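Local coordinates for protein putative short-chain dehydrogenase/reductase (Corynebacterium glutamicum, PDB 3E9N) that probably works as an NAD(P)-dependent short-chain dehydrogenase/reductase, possibly reducing acetoacetyl-CoA, although its true substrate is not established, at residues Lys23-Asp28 and Asn208-Val213; Tyr32-Asn37 and Asp68-Leu73; Ser172-Gly177 and Val225-Arg230. One frame throughout, in Å; residues are numbered along the deposited sequence.

Interaction 1: Lys23-Asp28 and Asn208-Val213; sequences KDLSRD and NAIRFV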
loop_
_atom_site.group_PDB
_atom_site.type_symbol
_atom_site.label_atom_id
_atom_site.label_comp_id
_atom_site.label_asym_id
_atom_site.label_seq_id
_atom_site.Cartn_x
_atom_site.Cartn_y
_atom_site.Cartn_z
ATOM N N LYS A 23 11.834 30.355 -4.599
ATOM C CA LYS A 23 13.232 30.793 -4.763
ATOM C C LYS A 23 13.981 29.792 -5.637
ATOM O O LYS A 23 14.788 30.195 -6.463
ATOM C CB LYS A 23 13.963 31.019 -3.416
ATOM C CG LYS A 23 13.145 31.742 -2.353
ATOM C CD LYS A 23 13.954 32.478 -1.234
ATOM C CE LYS A 23 14.943 31.528 -0.544
ATOM N NZ LYS A 23 14.969 31.679 0.957
ATOM N N ASP A 24 13.709 28.494 -5.496
ATOM C CA ASP A 24 14.480 27.505 -6.278
ATOM C C ASP A 24 14.155 27.569 -7.758
ATOM O O ASP A 24 15.058 27.601 -8.584
ATOM C CB ASP A 24 14.276 26.066 -5.779
ATOM C CG ASP A 24 15.041 25.050 -6.604
ATOM O OD1 ASP A 24 16.213 24.858 -6.303
ATOM O OD2 ASP A 24 14.517 24.416 -7.554
ATOM N N LEU A 25 12.862 27.552 -8.076
ATOM C CA LEU A 25 12.389 27.540 -9.462
ATOM C C LEU A 25 12.678 28.815 -10.234
ATOM O O LEU A 25 12.616 28.812 -11.459
ATOM C CB LEU A 25 10.859 27.344 -9.490
ATOM C CG LEU A 25 10.302 26.007 -8.974
ATOM C CD1 LEU A 25 8.750 25.946 -9.177
ATOM C CD2 LEU A 25 11.011 24.878 -9.712
ATOM N N SER A 26 12.874 29.911 -9.498
ATOM C CA SER A 26 13.108 31.224 -10.088
ATOM C C SER A 26 14.482 31.234 -10.737
ATOM O O SER A 26 14.788 32.147 -11.480
ATOM C CB SER A 26 12.968 32.370 -9.062
ATOM O OG SER A 26 14.043 32.404 -8.120
ATOM N N ARG A 27 15.312 30.231 -10.456
ATOM C CA ARG A 27 16.580 30.123 -11.142
ATOM C C ARG A 27 16.343 29.957 -12.654
ATOM O O ARG A 27 17.076 30.522 -13.469
ATOM C CB ARG A 27 17.452 28.981 -10.575
ATOM C CG ARG A 27 17.807 29.152 -9.047
ATOM C CD ARG A 27 17.951 27.801 -8.241
ATOM N NE ARG A 27 18.768 26.815 -8.951
ATOM C CZ ARG A 27 18.852 25.515 -8.655
ATOM N NH1 ARG A 27 18.170 24.994 -7.651
ATOM N NH2 ARG A 27 19.626 24.720 -9.389
ATOM N N ASP A 28 15.329 29.212 -13.058
ATOM C CA ASP A 28 15.227 28.906 -14.467
ATOM C C ASP A 28 13.795 28.964 -14.970
ATOM O O ASP A 28 13.532 28.426 -16.031
ATOM C CB ASP A 28 15.840 27.519 -14.777
ATOM C CG ASP A 28 15.215 26.401 -13.931
ATOM O OD1 ASP A 28 15.425 25.206 -14.243
ATOM O OD2 ASP A 28 14.490 26.732 -12.949
ATOM N N ASN A 208 14.281 21.157 -2.711
ATOM C CA ASN A 208 15.201 20.184 -3.353
ATOM C C ASN A 208 14.491 18.968 -3.940
ATOM O O ASN A 208 14.871 18.496 -5.017
ATOM C CB ASN A 208 16.352 19.741 -2.416
ATOM C CG ASN A 208 17.094 20.930 -1.820
ATOM O OD1 ASN A 208 16.970 22.031 -2.313
ATOM N ND2 ASN A 208 17.795 20.723 -0.719
ATOM N N ALA A 209 13.469 18.456 -3.237
ATOM C CA ALA A 209 12.765 17.300 -3.765
ATOM C C ALA A 209 12.106 17.672 -5.067
ATOM O O ALA A 209 12.134 16.887 -6.020
ATOM C CB ALA A 209 11.729 16.737 -2.764
ATOM N N ILE A 210 11.526 18.875 -5.111
ATOM C CA ILE A 210 10.878 19.354 -6.324
ATOM C C ILE A 210 11.877 19.525 -7.441
ATOM O O ILE A 210 11.659 19.067 -8.554
ATOM C CB ILE A 210 9.953 20.573 -6.088
ATOM C CG1 ILE A 210 8.642 20.054 -5.531
ATOM C CG2 ILE A 210 9.688 21.308 -7.405
ATOM C CD1 ILE A 210 8.034 20.909 -4.577
ATOM N N ARG A 211 13.019 20.095 -7.114
ATOM C CA ARG A 211 14.087 20.280 -8.088
ATOM C C ARG A 211 14.573 18.922 -8.620
ATOM O O ARG A 211 14.774 18.739 -9.809
ATOM C CB ARG A 211 15.239 21.073 -7.423
ATOM C CG ARG A 211 16.547 21.204 -8.294
ATOM C CD ARG A 211 16.267 21.793 -9.731
ATOM N NE ARG A 211 15.706 23.131 -9.636
ATOM C CZ ARG A 211 15.419 23.894 -10.695
ATOM N NH1 ARG A 211 14.915 25.096 -10.530
ATOM N NH2 ARG A 211 15.635 23.461 -11.923
ATOM N N PHE A 212 14.768 17.952 -7.738
ATOM C CA PHE A 212 15.145 16.633 -8.198
ATOM C C PHE A 212 14.098 16.058 -9.164
ATOM O O PHE A 212 14.442 15.343 -10.115
ATOM C CB PHE A 212 15.321 15.701 -7.007
ATOM C CG PHE A 212 15.503 14.257 -7.387
ATOM C CD1 PHE A 212 16.673 13.843 -8.021
ATOM C CD2 PHE A 212 14.536 13.324 -7.084
ATOM C CE1 PHE A 212 16.848 12.532 -8.373
ATOM C CE2 PHE A 212 14.721 11.986 -7.400
ATOM C CZ PHE A 212 15.858 11.590 -8.045
ATOM N N VAL A 213 12.818 16.356 -8.934
ATOM C CA VAL A 213 11.794 15.676 -9.724
ATOM C C VAL A 213 11.746 16.214 -11.153
ATOM O O VAL A 213 11.670 15.452 -12.153
ATOM C CB VAL A 213 10.393 15.781 -9.055
ATOM C CG1 VAL A 213 9.257 15.651 -10.100
ATOM C CG2 VAL A 213 10.236 14.739 -7.893
#
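D24, near the end of helix 16-25, faces R211 of helix 203-214 with their CA atoms 7.5 Å apart, the nearest such pair between the two segments. R211 spans this gap and inserts its guanidinium between two carboxylates. Its CG lies anti to the backbone N (chi1 173°), and further bends at chi2 and chi3 fold the chain so that NE and NH1 both turn to D24. The firm bond runs from R211 NE to D24 OD2, 2.7 Å, met on the syn side; NH1 reaches the same oxygen and the D24 carbonyl only weakly. D28 is gripped end-on, with R211 NH2 to D28 OD1 at 2.9 Å and R211 NH1 to D28 OD2 at 3.0 Å, the latter nearly straight (174°). Both D28 oxygens lie close to the guanidinium plane, but the carboxylate is tilted 41° from it, so the fork is not flat. R27 lies over one guanidinium face, R27 NH1 being 3.7 Å from R211 NE. R27 also appears to pair with D24, though at a distance too short to trust; the nearby acidic groups probably make the closeness of the two cations tolerable. Beside this network L25 CD2 approaches I210 CG2 at 4.5 Å. D215 gives R211 NH2 another acidic partner; I210 continues onto I129 and I131 of strand 127-131, while F212 stacks on F212 of the second subunit.

Interaction 2: Tyr32-Asn37 and Asp68-Leu73; sequences YALGRN and DKLKNL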
loop_
_atom_site.group_PDB
_atom_site.type_symbol
_atom_site.label_atom_id
_atom_site.label_comp_id
_atom_site.label_asym_id
_atom_site.label_seq_id
_atom_site.Cartn_x
_atom_site.Cartn_y
_atom_site.Cartn_z
ATOM N N TYR A 32 4.877 32.071 -11.354
ATOM C CA TYR A 32 3.640 32.612 -10.787
ATOM C C TYR A 32 3.373 32.042 -9.427
ATOM O O TYR A 32 3.000 30.898 -9.292
ATOM C CB TYR A 32 2.474 32.394 -11.704
ATOM C CG TYR A 32 2.725 33.068 -13.035
ATOM C CD1 TYR A 32 2.187 34.333 -13.330
ATOM C CD2 TYR A 32 3.541 32.468 -13.971
ATOM C CE1 TYR A 32 2.439 34.961 -14.557
ATOM C CE2 TYR A 32 3.792 33.071 -15.172
ATOM C CZ TYR A 32 3.245 34.314 -15.468
ATOM O OH TYR A 32 3.537 34.869 -16.684
ATOM N N ALA A 33 3.564 32.879 -8.421
ATOM C CA ALA A 33 3.489 32.494 -7.044
ATOM C C ALA A 33 2.172 32.940 -6.374
ATOM O O ALA A 33 2.037 34.109 -5.941
ATOM C CB ALA A 33 4.673 33.090 -6.316
ATOM N N LEU A 34 1.222 32.017 -6.270
ATOM C CA LEU A 34 -0.071 32.283 -5.642
ATOM C C LEU A 34 -0.054 32.098 -4.131
ATOM O O LEU A 34 0.279 31.015 -3.617
ATOM C CB LEU A 34 -1.164 31.395 -6.221
ATOM C CG LEU A 34 -1.647 31.699 -7.630
ATOM C CD1 LEU A 34 -0.537 31.273 -8.569
ATOM C CD2 LEU A 34 -2.956 30.946 -7.935
ATOM N N GLY A 35 -0.456 33.137 -3.417
ATOM C CA GLY A 35 -0.306 33.123 -1.967
ATOM C C GLY A 35 -1.264 34.057 -1.251
ATOM O O GLY A 35 -1.952 34.863 -1.886
ATOM N N ARG A 36 -1.291 33.927 0.073
ATOM C CA ARG A 36 -2.232 34.610 0.974
ATOM C C ARG A 36 -1.554 35.767 1.749
ATOM O O ARG A 36 -2.157 36.837 1.965
ATOM C CB ARG A 36 -2.798 33.590 1.980
ATOM N N ASN A 37 -0.292 35.561 2.151
ATOM C CA ASN A 37 0.439 36.581 2.914
ATOM C C ASN A 37 1.071 37.732 2.104
ATOM O O ASN A 37 1.997 37.536 1.309
ATOM C CB ASN A 37 1.471 35.951 3.852
ATOM C CG ASN A 37 2.006 36.950 4.867
ATOM O OD1 ASN A 37 2.706 37.891 4.509
ATOM N ND2 ASN A 37 1.674 36.745 6.135
ATOM N N ASP A 68 -7.667 34.461 -12.920
ATOM C CA ASP A 68 -7.514 35.305 -14.137
ATOM C C ASP A 68 -6.069 35.486 -14.601
ATOM O O ASP A 68 -5.790 35.358 -15.799
ATOM C CB ASP A 68 -8.150 36.690 -13.943
ATOM C CG ASP A 68 -9.705 36.686 -14.096
ATOM O OD1 ASP A 68 -10.372 35.805 -14.759
ATOM O OD2 ASP A 68 -10.265 37.620 -13.512
ATOM N N LYS A 69 -5.164 35.785 -13.671
ATOM C CA LYS A 69 -3.773 36.006 -14.015
ATOM C C LYS A 69 -3.014 34.743 -14.499
ATOM O O LYS A 69 -1.871 34.844 -14.935
ATOM C CB LYS A 69 -3.025 36.633 -12.851
ATOM C CG LYS A 69 -3.190 38.190 -12.723
ATOM C CD LYS A 69 -3.014 38.643 -11.225
ATOM C CE LYS A 69 -2.679 40.179 -11.067
ATOM N NZ LYS A 69 -1.205 40.366 -10.612
ATOM N N LEU A 70 -3.671 33.583 -14.479
ATOM C CA LEU A 70 -3.022 32.367 -14.987
ATOM C C LEU A 70 -3.685 32.019 -16.278
ATOM O O LEU A 70 -3.245 31.087 -16.980
ATOM C CB LEU A 70 -3.129 31.161 -14.030
ATOM C CG LEU A 70 -2.438 31.267 -12.663
ATOM C CD1 LEU A 70 -2.649 29.940 -11.821
ATOM C CD2 LEU A 70 -0.969 31.611 -12.799
ATOM N N LYS A 71 -4.745 32.742 -16.599
ATOM C CA LYS A 71 -5.526 32.362 -17.779
ATOM C C LYS A 71 -4.808 32.554 -19.134
ATOM O O LYS A 71 -5.101 31.854 -20.098
ATOM C CB LYS A 71 -6.863 33.085 -17.794
ATOM C CG LYS A 71 -8.000 32.294 -17.149
ATOM C CD LYS A 71 -9.040 33.279 -16.568
ATOM C CE LYS A 71 -10.164 32.555 -15.831
ATOM N NZ LYS A 71 -11.365 33.432 -15.731
ATOM N N ASN A 72 -3.859 33.474 -19.193
ATOM C CA ASN A 72 -3.182 33.751 -20.428
ATOM C C ASN A 72 -2.018 32.805 -20.684
ATOM O O ASN A 72 -1.417 32.907 -21.696
ATOM C CB ASN A 72 -2.663 35.220 -20.407
ATOM C CG ASN A 72 -1.340 35.343 -19.688
ATOM O OD1 ASN A 72 -0.278 35.151 -20.281
ATOM N ND2 ASN A 72 -1.386 35.607 -18.396
ATOM N N LEU A 73 -1.663 31.917 -19.759
ATOM C CA LEU A 73 -0.494 30.999 -19.957
ATOM C C LEU A 73 -0.823 29.908 -20.912
ATOM O O LEU A 73 -1.784 29.199 -20.727
ATOM C CB LEU A 73 -0.008 30.387 -18.630
ATOM C CG LEU A 73 0.299 31.431 -17.559
ATOM C CD1 LEU A 73 0.655 30.850 -16.156
ATOM C CD2 LEU A 73 1.371 32.362 -18.107
#
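Apolar contacts carry the meeting of Y32 and L34, on strand 30-35, with L70 and L73 of the irregular 68-73 segment. L70 splits its two methyls between the strand residues: CD2 lies 3.7 Å from Y32 CB, and CD1 meets L34 CD2 tip to tip at 4.0 Å. Its CG, anti to the carbonyl carbon (chi1 -64°), brings the branch to the strand; with chi2 at 180° CD1 continues away from CA toward L34, and CD2 is turned to Y32.

In a CH-pi contact L73 CD1 stands 4.2 Å from the centroid of the Y32 ring and 20° off the ring normal, over the face but toward the rim. The other methyl, L73 CD2, follows the ring outward to Y32 OH at 3.6 Å, a van der Waals approach.

No polar bond links the two segments; within 68-73, K71 NZ forms a salt bridge with D68 OD1 at 2.7 Å. A type I turn from L70 to L73 brings both leucines to the strand.

I53 and V9, on the strands flanking 30-35, also touch L34 and L70. The association therefore rests on apolar contact, methyl to methyl and methyl to ring, with little directional bonding; D68 and K71 stay on the exposed side.

Interaction 3: Ser172-Gly177 and Val225-Arg230; sequences STVSPG and VDVRPR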
loop_
_atom_site.group_PDB
_atom_site.type_symbol
_atom_site.label_atom_id
_atom_site.label_comp_id
_atom_site.label_asym_id
_atom_site.label_seq_id
_atom_site.Cartn_x
_atom_site.Cartn_y
_atom_site.Cartn_z
ATOM N N SER A 172 3.917 13.828 -10.050
ATOM C CA SER A 172 4.718 13.415 -8.951
ATOM C C SER A 172 4.152 13.845 -7.598
ATOM O O SER A 172 3.511 14.893 -7.472
ATOM C CB SER A 172 6.134 13.928 -9.149
ATOM O OG SER A 172 6.946 13.459 -8.091
ATOM N N THR A 173 4.390 13.009 -6.586
ATOM C CA THR A 173 3.973 13.317 -5.249
ATOM C C THR A 173 5.154 13.350 -4.340
ATOM O O THR A 173 5.917 12.417 -4.246
ATOM C CB THR A 173 3.023 12.257 -4.687
ATOM O OG1 THR A 173 3.676 10.985 -4.796
ATOM C CG2 THR A 173 1.748 12.222 -5.487
ATOM N N VAL A 174 5.307 14.435 -3.636
ATOM C CA VAL A 174 6.326 14.505 -2.671
ATOM C C VAL A 174 5.581 14.344 -1.368
ATOM O O VAL A 174 4.678 15.127 -1.098
ATOM C CB VAL A 174 7.060 15.868 -2.777
ATOM C CG1 VAL A 174 7.979 16.091 -1.560
ATOM C CG2 VAL A 174 7.821 15.929 -4.126
ATOM N N SER A 175 5.929 13.329 -0.566
ATOM C CA SER A 175 5.120 13.039 0.644
ATOM C C SER A 175 5.879 13.218 1.945
ATOM O O SER A 175 6.616 12.324 2.387
ATOM C CB SER A 175 4.528 11.637 0.613
ATOM O OG SER A 175 4.251 11.216 -0.713
ATOM N N PRO A 176 5.736 14.379 2.561
ATOM C CA PRO A 176 6.290 14.545 3.919
ATOM C C PRO A 176 5.487 13.792 4.996
ATOM O O PRO A 176 4.305 13.497 4.821
ATOM C CB PRO A 176 6.187 16.050 4.174
ATOM C CG PRO A 176 5.426 16.620 2.973
ATOM C CD PRO A 176 4.890 15.496 2.141
ATOM N N GLY A 177 6.109 13.493 6.123
ATOM C CA GLY A 177 5.356 12.856 7.185
ATOM C C GLY A 177 6.243 12.631 8.384
ATOM O O GLY A 177 7.422 12.917 8.344
ATOM N N VAL A 225 8.286 10.649 -3.768
ATOM C CA VAL A 225 9.468 10.876 -2.908
ATOM C C VAL A 225 8.941 10.922 -1.496
ATOM O O VAL A 225 8.126 11.763 -1.185
ATOM C CB VAL A 225 10.200 12.206 -3.211
ATOM C CG1 VAL A 225 11.358 12.403 -2.289
ATOM C CG2 VAL A 225 10.676 12.295 -4.699
ATOM N N ASP A 226 9.323 9.976 -0.643
ATOM C CA ASP A 226 8.853 9.971 0.740
ATOM C C ASP A 226 9.907 10.678 1.628
ATOM O O ASP A 226 11.077 10.359 1.598
ATOM C CB ASP A 226 8.484 8.545 1.164
ATOM C CG ASP A 226 7.312 7.970 0.318
ATOM O OD1 ASP A 226 7.468 6.861 -0.303
ATOM O OD2 ASP A 226 6.224 8.644 0.206
ATOM N N VAL A 227 9.471 11.698 2.355
ATOM C CA VAL A 227 10.355 12.598 3.089
ATOM C C VAL A 227 10.007 12.543 4.586
ATOM O O VAL A 227 8.856 12.567 4.941
ATOM C CB VAL A 227 10.210 14.080 2.556
ATOM C CG1 VAL A 227 11.080 15.027 3.336
ATOM C CG2 VAL A 227 10.525 14.148 1.079
ATOM N N ARG A 228 11.007 12.486 5.456
ATOM C CA ARG A 228 10.772 12.336 6.898
ATOM C C ARG A 228 11.840 13.095 7.651
ATOM O O ARG A 228 12.905 13.316 7.111
ATOM C CB ARG A 228 10.828 10.864 7.302
ATOM C CG ARG A 228 9.511 10.170 7.203
ATOM C CD ARG A 228 9.612 9.149 6.153
ATOM N NE ARG A 228 8.347 8.476 5.839
ATOM C CZ ARG A 228 7.369 8.968 5.065
ATOM N NH1 ARG A 228 6.280 8.234 4.844
ATOM N NH2 ARG A 228 7.463 10.188 4.533
ATOM N N PRO A 229 11.557 13.505 8.892
ATOM C CA PRO A 229 12.606 14.085 9.741
ATOM C C PRO A 229 13.711 13.093 10.103
ATOM O O PRO A 229 13.512 11.888 10.083
ATOM C CB PRO A 229 11.865 14.469 11.029
ATOM C CG PRO A 229 10.376 14.426 10.691
ATOM C CD PRO A 229 10.217 13.514 9.521
ATOM N N ARG A 230 14.884 13.629 10.381
ATOM C CA ARG A 230 15.941 12.920 11.074
ATOM C C ARG A 230 15.856 13.245 12.562
ATOM O O ARG A 230 16.351 12.451 13.394
ATOM C CB ARG A 230 17.299 13.391 10.577
ATOM C CG ARG A 230 17.766 12.692 9.350
ATOM C CD ARG A 230 18.936 13.402 8.766
ATOM N NE ARG A 230 20.142 12.960 9.404
ATOM C CZ ARG A 230 21.338 13.080 8.864
ATOM N NH1 ARG A 230 21.452 13.626 7.650
ATOM N NH2 ARG A 230 22.402 12.633 9.542
#
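Strands 170-176 and 220-229 are the last two of the parallel Rossmann sheet, and S175 and V225 sit where they join. The short segments run the same way, 20° apart. Their bonding alternates as expected for parallel strands: V225 N donates to T173 O (3.0 Å), S175 N to V225 O (2.8 Å, essentially straight at 179°), and V227 N to S175 O (2.9 Å). S175 thus uses both its backbone groups and brackets D226. The first two donors arrive nearly along the C=O axis, whereas V227 N stands 43° above the carbonyl plane of S175. Beyond P176, which has no N-H to give, the pairing frays, and G177 N reaches V227 O through a weak, bent bond.

Helix 203-214 links the two strands, giving the beta-alpha-beta crossover of the Rossmann fold, and it covers the face bearing V174, V225 and V227. On that face V174 CG1 touches V227 CG2 at 4.1 Å, with A209, V213 and I206 of the helix packing onto these valines.

The face bearing S175 and D226 is polar. R228 curls back so that its NH2 donates to its neighbour V227 O at 2.8 Å and more weakly to S175 O at 3.1 Å, in the guanidinium plane; D226 CB lies over one face of this group. S175 OG is only distantly placed to D226 OD2, whose stronger partner is N224 ND2. Further along, P229 CD comes within 3.1 Å of G177 O. Residues D226 to P229 also pair antiparallel with a strand of the second subunit, so the sheet continues across the interface, where P229 O accepts from Q221 NE2 of that subunit.

How the interactions relate
Interactions 2 and 3 lie toward opposite ends of one parallel sheet, their centres 26 Å apart and nearest atoms about 16 Å apart. Interaction 1 joins helices from both halves: helix 16-25 leads into strand 30-35 of interaction 2, while helix 203-214 stands against the strands of interaction 3, where V213 CG2 lies 4.0 Å from V225 CG2 and A209 CB 4.0 Å from V174 CG1. Interactions 1 and 3 both touch the second subunit; no other chain of the assembly touches interaction 2. In this family the cofactor binds across the C-terminal ends of the strands, so the ends of 32-37, tied to T14 by R36 N and N37 N, and of 172-177 probably border that site.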